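Local atomic coordinates of alpha-/beta-galactoside alpha-2,3-sialyltransferase (Photobacterium phosphoreum, PDB entry 2ZWI), a protein that probably transfers sialic acid from a CMP-linked donor to galactosides in alpha-2,3 linkage, as a GT-B-type glycosyltransferase that binds CMP and zinc. Residues A[218-223]-A[306-311]. Sequence-based numbering, arbitrary orientation.
Sequences TGFNPE and EALIMT. With C5P (cytidine-5'-monophosphate), chain C.
Behind the CMP pocket, the short helix 305-310 presents A307 and L308, and T311 just past its end, to the ring of F220, in the loop joining helices 208-218 and 223-230. F220 carries its CG anti to the backbone N (chi1 172°), which sends the ring toward the helix. F220 CZ lies 3.5 Å from L308 CD2, the two side chains crossing at about a right angle, and F220 CD2 is 4.0 Å from A307 CB. T311 OG1 sits at the ring edge, close to its plane, 3.3 Å from F220 CE2. P222 extends the contact along T311, its CG 3.8 Å from T311 CB. The T311 hydroxyl is held by the last turn of the preceding helix: with chi1 at 61°, OG1 donates to A307 O (2.8 Å), while T311 N reaches the same oxygen from the opposite face of the carbonyl plane. Two bonds thus grip this acceptor at the helix end. The loop is braced locally as well, T218 OG1 accepting from F220 N in an ST turn and N221 OD1 capping E223 N at 3.1 Å. At the other end of the helix segment, E306 OE1 accepts from O3' of the CMP ribose (3.1 Å), so the same helix packs on F220 through A307 and L308 and meets the ribose through E306. A helix that meets the nucleotide ribose through an acidic side chain is consistent with the donor-binding side of a GT-B glycosyltransferase.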
loop_
_atom_site.group_PDB
_atom_site.type_symbol
_atom_site.label_atom_id
_atom_site.label_comp_id
_atom_site.label_asym_id
_atom_site.label_seq_id
_atom_site.Cartn_x
_atom_site.Cartn_y
_atom_site.Cartn_z
ATOM N N THR A 218 -11.978 3.122 9.467
ATOM C CA THR A 218 -12.069 3.060 8.012
ATOM C C THR A 218 -13.431 3.492 7.479
ATOM O O THR A 218 -13.565 3.845 6.297
ATOM C CB THR A 218 -11.793 1.626 7.515
ATOM O OG1 THR A 218 -12.692 0.719 8.168
ATOM C CG2 THR A 218 -10.356 1.222 7.822
ATOM N N GLY A 219 -14.442 3.448 8.346
ATOM C CA GLY A 219 -15.828 3.665 7.935
ATOM C C GLY A 219 -16.348 2.501 7.109
ATOM O O GLY A 219 -17.346 2.634 6.406
ATOM N N PHE A 220 -15.666 1.360 7.185
ATOM C CA PHE A 220 -16.041 0.185 6.406
ATOM C C PHE A 220 -16.410 -0.996 7.295
ATOM O O PHE A 220 -15.682 -1.329 8.227
ATOM C CB PHE A 220 -14.934 -0.227 5.423
ATOM C CG PHE A 220 -15.207 -1.539 4.730
ATOM C CD1 PHE A 220 -16.176 -1.630 3.723
ATOM C CD2 PHE A 220 -14.528 -2.691 5.104
ATOM C CE1 PHE A 220 -16.445 -2.842 3.100
ATOM C CE2 PHE A 220 -14.803 -3.918 4.483
ATOM C CZ PHE A 220 -15.762 -3.987 3.481
ATOM N N ASN A 221 -17.534 -1.632 6.979
ATOM C CA ASN A 221 -17.991 -2.829 7.672
ATOM C C ASN A 221 -18.327 -3.855 6.604
ATOM O O ASN A 221 -19.116 -3.554 5.705
ATOM C CB ASN A 221 -19.244 -2.503 8.499
ATOM C CG ASN A 221 -19.680 -3.643 9.386
ATOM O OD1 ASN A 221 -19.807 -4.783 8.947
ATOM N ND2 ASN A 221 -19.946 -3.328 10.651
ATOM N N PRO A 222 -17.703 -5.052 6.671
ATOM C CA PRO A 222 -17.803 -6.038 5.593
ATOM C C PRO A 222 -19.107 -6.827 5.538
ATOM O O PRO A 222 -19.215 -7.724 4.708
ATOM C CB PRO A 222 -16.658 -7.005 5.912
ATOM C CG PRO A 222 -16.567 -6.968 7.384
ATOM C CD PRO A 222 -16.819 -5.533 7.748
ATOM N N GLU A 223 -20.068 -6.516 6.408
ATOM C CA GLU A 223 -21.291 -7.317 6.507
ATOM C C GLU A 223 -22.080 -7.395 5.192
ATOM O O GLU A 223 -22.443 -8.488 4.778
ATOM C CB GLU A 223 -22.185 -6.849 7.666
ATOM C CG GLU A 223 -23.402 -7.753 7.932
ATOM C CD GLU A 223 -23.038 -9.225 8.175
ATOM O OE1 GLU A 223 -21.918 -9.512 8.688
ATOM O OE2 GLU A 223 -23.885 -10.102 7.852
ATOM N N GLU A 306 -7.670 -3.031 0.131
ATOM C CA GLU A 306 -6.987 -3.559 1.324
ATOM C C GLU A 306 -7.891 -3.648 2.571
ATOM O O GLU A 306 -7.639 -4.471 3.452
ATOM C CB GLU A 306 -5.643 -2.862 1.621
ATOM C CG GLU A 306 -5.487 -1.406 1.225
ATOM C CD GLU A 306 -5.389 -1.216 -0.280
ATOM O OE1 GLU A 306 -4.412 -1.668 -0.934
ATOM O OE2 GLU A 306 -6.319 -0.625 -0.814
ATOM N N ALA A 307 -8.944 -2.832 2.629
ATOM C CA ALA A 307 -9.978 -2.973 3.666
ATOM C C ALA A 307 -10.745 -4.302 3.530
ATOM O O ALA A 307 -11.056 -4.949 4.536
ATOM C CB ALA A 307 -10.930 -1.777 3.666
ATOM N N LEU A 308 -11.027 -4.707 2.289
ATOM C CA LEU A 308 -11.609 -6.018 2.010
ATOM C C LEU A 308 -10.680 -7.136 2.456
ATOM O O LEU A 308 -11.128 -8.154 2.994
ATOM C CB LEU A 308 -11.910 -6.205 0.515
ATOM C CG LEU A 308 -12.819 -5.199 -0.203
ATOM C CD1 LEU A 308 -13.066 -5.626 -1.650
ATOM C CD2 LEU A 308 -14.115 -5.035 0.534
ATOM N N ILE A 309 -9.389 -6.962 2.189
ATOM C CA ILE A 309 -8.407 -7.965 2.574
ATOM C C ILE A 309 -8.351 -8.089 4.101
ATOM O O ILE A 309 -8.429 -9.195 4.644
ATOM C CB ILE A 309 -6.996 -7.667 1.996
ATOM C CG1 ILE A 309 -7.031 -7.674 0.461
ATOM C CG2 ILE A 309 -5.998 -8.704 2.507
ATOM C CD1 ILE A 309 -5.837 -6.982 -0.201
ATOM N N MET A 310 -8.203 -6.956 4.781
ATOM C CA MET A 310 -7.980 -6.961 6.232
ATOM C C MET A 310 -9.181 -7.541 6.989
ATOM O O MET A 310 -9.003 -8.225 8.008
ATOM C CB MET A 310 -7.618 -5.556 6.744
ATOM C CG MET A 310 -6.989 -5.547 8.141
ATOM S SD MET A 310 -5.469 -6.514 8.235
ATOM C CE MET A 310 -4.251 -5.319 7.698
ATOM N N THR A 311 -10.385 -7.296 6.462
ATOM C CA THR A 311 -11.627 -7.761 7.082
ATOM C C THR A 311 -12.030 -9.180 6.655
ATOM O O THR A 311 -13.110 -9.658 7.008
ATOM C CB THR A 311 -12.807 -6.752 6.878
ATOM O OG1 THR A 311 -13.097 -6.576 5.484
ATOM C CG2 THR A 311 -12.486 -5.409 7.501
HETATM O O3P C5P C . -4.446 0.814 -9.263
HETATM P P C5P C . -3.631 1.674 -8.376
HETATM O O1P C5P C . -2.225 1.156 -8.396
HETATM O O2P C5P C . -3.845 3.115 -8.754
HETATM O "O5'" C5P C . -4.209 1.434 -6.905
HETATM C "C5'" C5P C . -3.863 2.273 -5.806
HETATM C "C4'" C5P C . -4.829 1.965 -4.674
HETATM O "O4'" C5P C . -6.186 2.206 -5.093
HETATM C "C3'" C5P C . -4.811 0.489 -4.300
HETATM O "O3'" C5P C . -3.789 0.200 -3.354
HETATM C "C2'" C5P C . -6.176 0.284 -3.696
HETATM O "O2'" C5P C . -6.247 0.896 -2.404
HETATM C "C1'" C5P C . -7.040 1.175 -4.562
HETATM N N1 C5P C . -7.785 0.494 -5.630
HETATM C C2 C5P C . -8.981 -0.171 -5.288
HETATM N N3 C5P C . -9.726 -0.765 -6.241
HETATM C C4 C5P C . -9.331 -0.747 -7.531
HETATM C C5 C5P C . -8.160 -0.098 -7.905
HETATM C C6 C5P C . -7.389 0.531 -6.917
HETATM O O2 C5P C . -9.350 -0.233 -4.095
HETATM N N4 C5P C . -10.115 -1.348 -8.457
#